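Local coordinates for probable outer membrane protein (Pseudomonas aeruginosa, PDB 3DWO), which probably serves as a FadL-family beta-barrel channel that takes up long-chain fatty acids or other hydrophobic compounds across the outer membrane, at residues Gly2-Thr7 / Val117-Met122; Glu142-Gly148 / Val164-Ser170; Pro285-Asp291 / Ser305-Trp311. All blocks are in the same frame, centred on the assembly; numbering follows the deposited sequence.

Interaction 1 of 3, residues Gly2-Thr7 / Val117-Met122. With C8E ((hydroxyethyloxy)tri(ethyloxy)octane), chain E.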
loop_
_atom_site.group_PDB
_atom_site.type_symbol
_atom_site.label_atom_id
_atom_site.label_comp_id
_atom_site.label_asym_id
_atom_site.label_seq_id
_atom_site.Cartn_x
_atom_site.Cartn_y
_atom_site.Cartn_z
ATOM N N GLY A 2 4.746 -3.310 1.759
ATOM C CA GLY A 2 3.443 -3.871 1.420
ATOM C C GLY A 2 2.571 -2.943 0.598
ATOM O O GLY A 2 2.881 -2.666 -0.561
ATOM N N PHE A 3 1.468 -2.468 1.170
ATOM C CA PHE A 3 0.622 -1.546 0.420
ATOM C C PHE A 3 0.512 -0.163 1.046
ATOM O O PHE A 3 -0.445 0.573 0.803
ATOM C CB PHE A 3 -0.773 -2.129 0.155
ATOM C CG PHE A 3 -1.346 -2.911 1.294
ATOM C CD1 PHE A 3 -1.012 -4.250 1.468
ATOM C CD2 PHE A 3 -2.237 -2.315 2.183
ATOM C CE1 PHE A 3 -1.561 -4.989 2.513
ATOM C CE2 PHE A 3 -2.792 -3.046 3.233
ATOM C CZ PHE A 3 -2.453 -4.384 3.395
ATOM N N MET A 4 1.500 0.189 1.860
ATOM C CA MET A 4 1.535 1.513 2.460
ATOM C C MET A 4 2.422 2.347 1.544
ATOM O O MET A 4 3.413 1.850 1.005
ATOM C CB MET A 4 2.114 1.462 3.872
ATOM C CG MET A 4 1.130 0.930 4.898
ATOM S SD MET A 4 0.818 2.106 6.195
ATOM C CE MET A 4 -0.319 3.191 5.370
ATOM N N VAL A 5 2.061 3.611 1.363
ATOM C CA VAL A 5 2.804 4.490 0.475
ATOM C C VAL A 5 3.379 5.696 1.211
ATOM O O VAL A 5 2.760 6.219 2.134
ATOM C CB VAL A 5 1.879 5.001 -0.652
ATOM C CG1 VAL A 5 2.660 5.857 -1.636
ATOM C CG2 VAL A 5 1.236 3.825 -1.359
ATOM N N PRO A 6 4.583 6.142 0.816
ATOM C CA PRO A 6 5.223 7.302 1.450
ATOM C C PRO A 6 4.347 8.532 1.217
ATOM O O PRO A 6 3.922 8.788 0.089
ATOM C CB PRO A 6 6.552 7.408 0.706
ATOM C CG PRO A 6 6.846 5.986 0.349
ATOM C CD PRO A 6 5.509 5.489 -0.127
ATOM N N THR A 7 4.077 9.282 2.280
ATOM C CA THR A 7 3.241 10.476 2.190
ATOM C C THR A 7 4.106 11.740 2.274
ATOM O O THR A 7 4.104 12.441 3.291
ATOM C CB THR A 7 2.196 10.481 3.333
ATOM O OG1 THR A 7 2.868 10.513 4.603
ATOM C CG2 THR A 7 1.337 9.215 3.268
ATOM N N VAL A 117 -3.583 13.425 1.349
ATOM C CA VAL A 117 -2.572 12.375 1.285
ATOM C C VAL A 117 -3.090 11.031 0.754
ATOM O O VAL A 117 -4.298 10.809 0.660
ATOM C CB VAL A 117 -1.961 12.184 2.703
ATOM C CG1 VAL A 117 -1.238 10.866 2.804
ATOM C CG2 VAL A 117 -0.996 13.326 3.002
ATOM N N VAL A 118 -2.156 10.150 0.397
ATOM C CA VAL A 118 -2.468 8.815 -0.108
ATOM C C VAL A 118 -1.636 7.820 0.711
ATOM O O VAL A 118 -0.561 7.396 0.288
ATOM C CB VAL A 118 -2.093 8.684 -1.604
ATOM C CG1 VAL A 118 -2.581 7.346 -2.151
ATOM C CG2 VAL A 118 -2.709 9.836 -2.403
ATOM N N PRO A 119 -2.130 7.435 1.900
ATOM C CA PRO A 119 -1.442 6.500 2.798
ATOM C C PRO A 119 -1.279 5.075 2.281
ATOM O O PRO A 119 -0.277 4.412 2.566
ATOM C CB PRO A 119 -2.312 6.522 4.062
ATOM C CG PRO A 119 -3.064 7.817 3.973
ATOM C CD PRO A 119 -3.385 7.905 2.512
ATOM N N MET A 120 -2.274 4.605 1.535
ATOM C CA MET A 120 -2.262 3.240 1.036
ATOM C C MET A 120 -2.542 3.133 -0.452
ATOM O O MET A 120 -3.362 3.874 -1.005
ATOM C CB MET A 120 -3.291 2.420 1.818
ATOM C CG MET A 120 -2.733 1.153 2.432
ATOM S SD MET A 120 -3.452 0.786 4.047
ATOM C CE MET A 120 -5.206 0.549 3.573
ATOM N N GLY A 121 -1.859 2.195 -1.094
ATOM C CA GLY A 121 -2.047 1.999 -2.514
ATOM C C GLY A 121 -1.228 0.862 -3.092
ATOM O O GLY A 121 -0.023 0.773 -2.859
ATOM N N MET A 122 -1.889 -0.020 -3.833
ATOM C CA MET A 122 -1.214 -1.134 -4.487
ATOM C C MET A 122 -2.135 -1.686 -5.552
ATOM O O MET A 122 -3.354 -1.510 -5.494
ATOM C CB MET A 122 -0.832 -2.235 -3.495
ATOM C CG MET A 122 -0.077 -3.416 -4.125
ATOM S SD MET A 122 1.263 -3.016 -5.313
ATOM C CE MET A 122 2.287 -1.912 -4.328
HETATM C C1 C8E E . -4.174 3.258 -7.561
HETATM C C2 C8E E . -3.086 2.357 -7.204
HETATM C C3 C8E E . -2.353 2.744 -6.002
HETATM C C4 C8E E . -1.160 3.454 -6.426
HETATM C C5 C8E E . -0.009 2.961 -5.642
HETATM C C6 C8E E . 1.070 3.922 -5.697
HETATM C C7 C8E E . 2.134 3.137 -5.106
HETATM C C8 C8E E . 3.349 3.347 -5.903
HETATM O O9 C8E E . 4.685 3.144 -5.494
HETATM C C10 C8E E . 5.205 3.877 -4.405
HETATM C C11 C8E E . 6.615 3.392 -4.267
HETATM O O12 C8E E . 6.654 1.963 -4.081
HETATM C C13 C8E E . 7.957 1.346 -4.280
HETATM C C14 C8E E . 8.220 -0.102 -4.802
HETATM O O15 C8E E . 7.705 -0.811 -5.965
HETATM C C16 C8E E . 6.489 -1.516 -5.643
HETATM C C17 C8E E . 6.697 -2.957 -5.148
HETATM O O18 C8E E . 6.383 -4.116 -5.945
HETATM C C19 C8E E . 5.014 -4.571 -5.746
HETATM C C20 C8E E . 4.644 -5.944 -5.077
HETATM O O21 C8E E . 4.149 -5.939 -3.735
HETATM O O HOH W 1 1.364 5.650 4.481
HETATM O O HOH W 2 1.438 8.956 -0.765
#

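Interaction 2 of 3, residues Glu142-Gly148 / Val164-Ser170. With C8E ((hydroxyethyloxy)tri(ethyloxy)octane), chain H.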
loop_
_atom_site.group_PDB
_atom_site.type_symbol
_atom_site.label_atom_id
_atom_site.label_comp_id
_atom_site.label_asym_id
_atom_site.label_seq_id
_atom_site.Cartn_x
_atom_site.Cartn_y
_atom_site.Cartn_z
ATOM N N GLU A 142 -6.592 1.486 -2.557
ATOM C CA GLU A 142 -6.162 2.869 -2.507
ATOM C C GLU A 142 -6.854 3.567 -1.356
ATOM O O GLU A 142 -8.057 3.399 -1.146
ATOM C CB GLU A 142 -6.438 3.627 -3.810
ATOM C CG GLU A 142 -6.064 5.116 -3.671
ATOM C CD GLU A 142 -5.745 5.810 -4.995
ATOM O OE1 GLU A 142 -6.206 5.333 -6.050
ATOM O OE2 GLU A 142 -5.041 6.847 -4.975
ATOM N N THR A 143 -6.068 4.330 -0.601
ATOM C CA THR A 143 -6.566 5.083 0.537
ATOM C C THR A 143 -6.164 6.536 0.350
ATOM O O THR A 143 -4.991 6.843 0.155
ATOM C CB THR A 143 -5.950 4.576 1.870
ATOM O OG1 THR A 143 -6.416 3.247 2.142
ATOM C CG2 THR A 143 -6.324 5.500 3.024
ATOM N N ILE A 144 -7.146 7.430 0.386
ATOM C CA ILE A 144 -6.870 8.846 0.250
ATOM C C ILE A 144 -7.412 9.518 1.496
ATOM O O ILE A 144 -8.520 9.217 1.931
ATOM C CB ILE A 144 -7.554 9.438 -0.993
ATOM C CG1 ILE A 144 -7.014 8.759 -2.252
ATOM C CG2 ILE A 144 -7.290 10.935 -1.069
ATOM C CD1 ILE A 144 -7.626 9.285 -3.533
ATOM N N GLY A 145 -6.632 10.420 2.078
ATOM C CA GLY A 145 -7.089 11.093 3.275
ATOM C C GLY A 145 -6.968 12.604 3.259
ATOM O O GLY A 145 -6.081 13.168 2.609
ATOM N N LEU A 146 -7.887 13.254 3.967
ATOM C CA LEU A 146 -7.897 14.704 4.105
ATOM C C LEU A 146 -7.521 14.926 5.568
ATOM O O LEU A 146 -8.077 14.287 6.462
ATOM C CB LEU A 146 -9.288 15.265 3.788
ATOM C CG LEU A 146 -9.723 14.965 2.348
ATOM C CD1 LEU A 146 -11.090 15.580 2.056
ATOM C CD2 LEU A 146 -8.675 15.514 1.381
ATOM N N THR A 147 -6.576 15.829 5.808
ATOM C CA THR A 147 -6.078 16.058 7.157
ATOM C C THR A 147 -6.155 17.478 7.703
ATOM O O THR A 147 -6.151 18.451 6.958
ATOM C CB THR A 147 -4.601 15.592 7.236
ATOM O OG1 THR A 147 -4.537 14.177 7.023
ATOM C CG2 THR A 147 -3.999 15.913 8.575
ATOM N N GLY A 148 -6.218 17.567 9.027
ATOM C CA GLY A 148 -6.250 18.842 9.717
ATOM C C GLY A 148 -5.357 18.676 10.937
ATOM O O GLY A 148 -5.519 17.713 11.693
ATOM N N VAL A 164 -5.924 15.105 12.915
ATOM C CA VAL A 164 -6.915 14.085 12.623
ATOM C C VAL A 164 -6.951 13.890 11.122
ATOM O O VAL A 164 -6.854 14.849 10.366
ATOM C CB VAL A 164 -8.319 14.515 13.070
ATOM C CG1 VAL A 164 -8.667 15.849 12.438
ATOM C CG2 VAL A 164 -9.344 13.465 12.652
ATOM N N ILE A 165 -7.082 12.647 10.689
ATOM C CA ILE A 165 -7.153 12.371 9.267
ATOM C C ILE A 165 -8.464 11.670 8.961
ATOM O O ILE A 165 -8.830 10.709 9.638
ATOM C CB ILE A 165 -5.966 11.484 8.808
ATOM C CG1 ILE A 165 -6.198 10.995 7.376
ATOM C CG2 ILE A 165 -5.781 10.321 9.768
ATOM C CD1 ILE A 165 -5.053 10.169 6.817
ATOM N N ILE A 166 -9.195 12.179 7.974
ATOM C CA ILE A 166 -10.445 11.541 7.580
ATOM C C ILE A 166 -10.050 10.759 6.348
ATOM O O ILE A 166 -9.720 11.323 5.299
ATOM C CB ILE A 166 -11.552 12.548 7.244
ATOM C CG1 ILE A 166 -11.813 13.449 8.452
ATOM C CG2 ILE A 166 -12.832 11.800 6.909
ATOM C CD1 ILE A 166 -12.212 12.688 9.720
ATOM N N GLN A 167 -10.088 9.446 6.499
ATOM C CA GLN A 167 -9.656 8.531 5.469
ATOM C C GLN A 167 -10.743 7.774 4.703
ATOM O O GLN A 167 -11.752 7.345 5.260
ATOM C CB GLN A 167 -8.672 7.563 6.141
ATOM C CG GLN A 167 -8.316 6.355 5.364
ATOM C CD GLN A 167 -9.434 5.365 5.299
ATOM O OE1 GLN A 167 -9.653 4.759 4.262
ATOM N NE2 GLN A 167 -10.148 5.180 6.409
ATOM N N ARG A 168 -10.514 7.612 3.409
ATOM C CA ARG A 168 -11.429 6.877 2.553
ATOM C C ARG A 168 -10.636 5.795 1.820
ATOM O O ARG A 168 -9.693 6.089 1.091
ATOM C CB ARG A 168 -12.095 7.815 1.546
ATOM C CG ARG A 168 -12.814 7.095 0.416
ATOM C CD ARG A 168 -14.003 6.298 0.904
ATOM N NE ARG A 168 -14.556 5.462 -0.158
ATOM C CZ ARG A 168 -14.919 5.915 -1.355
ATOM N NH1 ARG A 168 -14.789 7.203 -1.646
ATOM N NH2 ARG A 168 -15.404 5.078 -2.267
ATOM N N THR A 169 -11.017 4.541 2.031
ATOM C CA THR A 169 -10.345 3.419 1.386
ATOM C C THR A 169 -11.288 2.656 0.475
ATOM O O THR A 169 -12.424 2.382 0.844
ATOM C CB THR A 169 -9.819 2.392 2.417
ATOM O OG1 THR A 169 -8.794 2.984 3.219
ATOM C CG2 THR A 169 -9.250 1.174 1.706
ATOM N N SER A 170 -10.813 2.312 -0.715
ATOM C CA SER A 170 -11.610 1.516 -1.639
ATOM C C SER A 170 -10.743 0.300 -1.924
ATOM O O SER A 170 -9.528 0.419 -2.053
ATOM C CB SER A 170 -11.887 2.272 -2.937
ATOM O OG SER A 170 -10.741 2.287 -3.756
HETATM C C2 C8E H . -6.930 14.951 18.812
HETATM C C3 C8E H . -6.277 15.441 17.601
HETATM C C4 C8E H . -6.253 16.887 17.688
HETATM C C5 C8E H . -6.477 17.452 16.339
HETATM C C6 C8E H . -6.894 18.836 16.451
HETATM C C7 C8E H . -6.410 19.341 15.179
HETATM C C8 C8E H . -7.531 19.982 14.468
HETATM O O9 C8E H . -7.781 19.930 13.079
#

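Interaction 3 of 3, residues Pro285-Asp291 / Ser305-Trp311. With C8E ((hydroxyethyloxy)tri(ethyloxy)octane), chain I.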
loop_
_atom_site.group_PDB
_atom_site.type_symbol
_atom_site.label_atom_id
_atom_site.label_comp_id
_atom_site.label_asym_id
_atom_site.label_seq_id
_atom_site.Cartn_x
_atom_site.Cartn_y
_atom_site.Cartn_z
ATOM N N PRO A 285 -2.183 0.237 9.309
ATOM C CA PRO A 285 -1.198 0.053 10.377
ATOM C C PRO A 285 -0.614 1.309 11.012
ATOM O O PRO A 285 -0.414 2.327 10.355
ATOM C CB PRO A 285 -0.130 -0.818 9.715
ATOM C CG PRO A 285 -0.208 -0.404 8.286
ATOM C CD PRO A 285 -1.686 -0.320 8.039
ATOM N N ALA A 286 -0.352 1.213 12.311
ATOM C CA ALA A 286 0.236 2.302 13.071
ATOM C C ALA A 286 1.720 2.317 12.749
ATOM O O ALA A 286 2.288 1.293 12.377
ATOM C CB ALA A 286 0.039 2.065 14.569
ATOM N N TYR A 287 2.344 3.482 12.866
ATOM C CA TYR A 287 3.769 3.574 12.625
ATOM C C TYR A 287 4.353 4.782 13.332
ATOM O O TYR A 287 3.645 5.741 13.631
ATOM C CB TYR A 287 4.080 3.638 11.124
ATOM C CG TYR A 287 3.518 4.834 10.392
ATOM C CD1 TYR A 287 2.229 4.807 9.860
ATOM C CD2 TYR A 287 4.294 5.974 10.189
ATOM C CE1 TYR A 287 1.730 5.881 9.131
ATOM C CE2 TYR A 287 3.807 7.055 9.466
ATOM C CZ TYR A 287 2.524 7.002 8.935
ATOM O OH TYR A 287 2.044 8.058 8.191
ATOM N N ALA A 288 5.648 4.715 13.610
ATOM C CA ALA A 288 6.355 5.789 14.290
ATOM C C ALA A 288 7.653 6.046 13.550
ATOM O O ALA A 288 8.288 5.115 13.058
ATOM C CB ALA A 288 6.645 5.387 15.737
ATOM N N SER A 289 8.049 7.308 13.467
ATOM C CA SER A 289 9.285 7.648 12.779
ATOM C C SER A 289 10.135 8.624 13.577
ATOM O O SER A 289 9.625 9.546 14.214
ATOM C CB SER A 289 8.977 8.229 11.393
ATOM O OG SER A 289 8.020 9.269 11.476
ATOM N N LEU A 290 11.441 8.392 13.546
ATOM C CA LEU A 290 12.395 9.235 14.245
ATOM C C LEU A 290 13.179 9.960 13.152
ATOM O O LEU A 290 13.782 9.317 12.298
ATOM C CB LEU A 290 13.329 8.364 15.092
ATOM C CG LEU A 290 14.111 8.995 16.250
ATOM C CD1 LEU A 290 15.045 10.082 15.727
ATOM C CD2 LEU A 290 13.137 9.569 17.269
ATOM N N ASP A 291 13.155 11.291 13.165
ATOM C CA ASP A 291 13.869 12.069 12.156
ATOM C C ASP A 291 14.937 12.992 12.741
ATOM O O ASP A 291 14.772 13.560 13.825
ATOM C CB ASP A 291 12.883 12.897 11.334
ATOM C CG ASP A 291 11.811 12.048 10.686
ATOM O OD1 ASP A 291 12.161 11.140 9.902
ATOM O OD2 ASP A 291 10.617 12.290 10.960
ATOM N N SER A 305 16.531 9.023 8.802
ATOM C CA SER A 305 15.198 8.697 9.276
ATOM C C SER A 305 14.992 7.203 9.490
ATOM O O SER A 305 15.487 6.380 8.724
ATOM C CB SER A 305 14.166 9.242 8.283
ATOM O OG SER A 305 12.865 8.805 8.617
ATOM N N ALA A 306 14.262 6.859 10.545
ATOM C CA ALA A 306 13.971 5.463 10.859
ATOM C C ALA A 306 12.493 5.337 11.173
ATOM O O ALA A 306 12.004 5.939 12.132
ATOM C CB ALA A 306 14.792 5.004 12.054
ATOM N N THR A 307 11.774 4.566 10.365
ATOM C CA THR A 307 10.348 4.387 10.599
ATOM C C THR A 307 10.006 2.940 10.925
ATOM O O THR A 307 10.352 2.023 10.180
ATOM C CB THR A 307 9.510 4.846 9.381
ATOM O OG1 THR A 307 9.690 6.251 9.181
ATOM C CG2 THR A 307 8.032 4.562 9.605
ATOM N N TRP A 308 9.333 2.753 12.056
ATOM C CA TRP A 308 8.910 1.436 12.505
ATOM C C TRP A 308 7.425 1.325 12.215
ATOM O O TRP A 308 6.624 2.059 12.788
ATOM C CB TRP A 308 9.137 1.282 14.010
ATOM C CG TRP A 308 8.601 0.001 14.587
ATOM C CD1 TRP A 308 9.172 -1.241 14.512
ATOM C CD2 TRP A 308 7.396 -0.156 15.344
ATOM N NE1 TRP A 308 8.398 -2.159 15.184
ATOM C CE2 TRP A 308 7.302 -1.521 15.702
ATOM C CE3 TRP A 308 6.386 0.723 15.755
ATOM C CZ2 TRP A 308 6.235 -2.027 16.458
ATOM C CZ3 TRP A 308 5.323 0.220 16.509
ATOM C CH2 TRP A 308 5.259 -1.145 16.851
ATOM N N THR A 309 7.053 0.416 11.324
ATOM C CA THR A 309 5.647 0.253 10.993
ATOM C C THR A 309 5.105 -1.009 11.643
ATOM O O THR A 309 5.672 -2.092 11.480
ATOM C CB THR A 309 5.457 0.191 9.476
ATOM O OG1 THR A 309 6.042 1.360 8.894
ATOM C CG2 THR A 309 3.976 0.150 9.117
ATOM N N GLU A 310 4.013 -0.862 12.388
ATOM C CA GLU A 310 3.405 -1.989 13.084
ATOM C C GLU A 310 2.497 -2.799 12.159
ATOM O O GLU A 310 1.293 -2.919 12.383
ATOM C CB GLU A 310 2.624 -1.481 14.302
ATOM C CG GLU A 310 2.176 -2.582 15.254
ATOM C CD GLU A 310 1.617 -2.038 16.561
ATOM O OE1 GLU A 310 0.805 -1.087 16.525
ATOM O OE2 GLU A 310 1.986 -2.574 17.626
ATOM N N TRP A 311 3.096 -3.347 11.112
ATOM C CA TRP A 311 2.373 -4.143 10.135
ATOM C C TRP A 311 1.833 -5.425 10.748
ATOM O O TRP A 311 1.030 -6.124 10.134
ATOM C CB TRP A 311 3.294 -4.505 8.965
ATOM C CG TRP A 311 3.232 -3.568 7.806
ATOM C CD1 TRP A 311 4.239 -2.773 7.338
ATOM C CD2 TRP A 311 2.129 -3.392 6.907
ATOM N NE1 TRP A 311 3.833 -2.116 6.194
ATOM C CE2 TRP A 311 2.544 -2.479 5.909
ATOM C CE3 TRP A 311 0.831 -3.919 6.847
ATOM C CZ2 TRP A 311 1.708 -2.085 4.860
ATOM C CZ3 TRP A 311 -0.005 -3.526 5.804
ATOM C CH2 TRP A 311 0.441 -2.615 4.821
HETATM C C2 C8E I . 10.360 -2.423 18.737
HETATM C C3 C8E I . 9.361 -1.355 18.786
HETATM C C4 C8E I . 10.080 -0.099 18.908
HETATM C C5 C8E I . 9.395 0.938 18.094
HETATM C C6 C8E I . 9.872 2.262 18.451
HETATM C C7 C8E I . 10.332 2.710 17.147
HETATM C C8 C8E I . 10.439 4.180 17.142
HETATM O O9 C8E I . 11.024 4.975 16.127
HETATM O O HOH W 3 -0.729 -1.535 13.572
#

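Interaction 1 of 3, residues Gly2-Thr7 / Val117-Met122
F3 and V5 fasten the N-terminal segment to the inside of a beta-barrel wall, bracketing M4, which forms a single bridge to M120 of strand 110-125. In FadL the corresponding N-terminal region is the hatch that plugs the lumen. The strand leaves extended geometry at P119, consistent with the inward kink seen in the third strand of FadL. Packing is tight round F3. M120 CG meets the ring at its edge, 3.5 Å from F3 CD2, and M120 SD follows as a Met-aromatic contact 79° off the ring normal. W311 meets the same ring edge-to-face. G121 N donates to F3 O, whose exact place is less sure. V5 N reaches P119 O at 2.7 Å in a nearly straight bond (171°), from above the carbonyl plane, while M4 CE curls back to P119 O because its chain is bent at chi2 and chi3.

Beside the V5-P119 bond one water donates to both V5 O and P119 O, so P119 O is gripped twice; toward T7, where the backbones part, a second donates to P6 O and V118 O. T7 OG1 instead turns to N32. On the detergent side V5 has CG1 anti to the backbone N (chi1 -177°), which brings V5 CG2 to 3.5 Å from G121 N and 3.9 Å from C7 of the bound C8E.

Interaction 2 of 3, residues Glu142-Gly148 / Val164-Ser170
From E142 paired with S170 to G148 paired with V164, the two strands of a barrel-wall hairpin run antiparallel without a bulge, their axes 4.6 Å apart at closest and 159° between directions. Four hydrogen-bonded pairs, E142-S170, I144-R168, L146-I166 and G148-V164, carry two N-H...O bonds each. The shortest is I166 N to L146 O, 2.8 Å, with the N-H within 12° of straight. T143-T169, G145-Q167 and T147-I165 are the non-hydrogen-bonded pairs between them, where the CA atoms of T143, G145 and T147 make CA-H...O contacts to R168 O, I166 O and V164 O in turn.

Side chains alternate accordingly. Those of T143, T147, I165, Q167 and T169 face the barrel interior, where helix 29-32 and I284 cover parts of the sheet; those of I144, L146, I166 and R168 point to the outer surface. T143 and T169 take matching torsions (chi1 -67° in T143), each OG1 anti to its own carbonyl carbon, and the hydroxyls share a hydrogen bond of 2.6 Å between T143 OG1 and T169 OG1, although the position of the latter is less certain. N238 is a weak second partner of T169 OG1. At the next inward pair but one, T147 OG1 abuts hydrocarbon instead, 3.5 Å from I165 CB. I165 CG1 is anti to the backbone N, and the extended chain carries I165 CD1 along the strand to 4.2 Å from G145 CA. Outside, V164 CG1 rests against G148 O, beside the bound C8E.

Eight main-chain bonds therefore hold the hairpin together largely independently of its side chains. The T147 hydroxyl is buried and without a polar partner in the model, probably at some desolvation cost.

Interaction 3 of 3, residues Pro285-Asp291 / Ser305-Trp311
P285 lies over one face of the W311 indole at the end of a barrel-wall beta hairpin away from its turn, where both strands give way to loop. P285 CG stands 3.9 Å from the centroid of the six-membered ring of W311, only 7° off the ring normal, a CH-pi contact between side chains that run side by side. F3 and Y333 each meet W311 edge-to-face.

W308 belongs to the other side of the sheet. Its CG is anti to the backbone N (chi1 174°); the alkyl chain of C8E lies over one face, with C5 of the detergent 3.6 Å from W308 CD2, and E310 CA is farther off toward the rim of the opposite face. W337 meets the ring too. The detergent tail on W308 is consistent with a lipid-facing position. Inward, Y287 and T307 slant across each other, Y287 CD2 to T307 CG2 being 4.0 Å; the phenol ring, which has H233 stacked on it, sits with CG between the backbone N and the carbonyl carbon (chi1 62°). T307 OG1 is pressed to 3.1 Å from S289 CB, a packing contact. At the far end S305 OG donates to D291 OD1, nearly along the C-O axis.

Paired main-chain bonds at A288-W308 and L290-A306 hold the strands together, and E310 N donates to A286 O. An inverse gamma turn centred on E310 then bends the chain, and a water there accepts from A286 N and donates to E310 O at 2.7 Å.

How the interactions relate
Interaction 1 is the common neighbour of the other two. Its strand adjoins 142-148 in the wall, with V117 O and G145 N 2.8 Å apart and M120 O and T143 N likewise, both probable hydrogen bonds; the centres of interactions 1 and 2 lie about 11 Å apart. Toward interaction 3, about 13 Å away between centres, side chains make the link: F3 CZ is 3.5 Å from W311 CZ3, and M4 SD is 3.4 Å from P285 CG. Interactions 2 and 3 do not meet, their nearest atoms being about 8 Å apart. The C8E beside V5, G121 and M122 also reaches E142 of interaction 2; the other two molecules lie at G148 and W308.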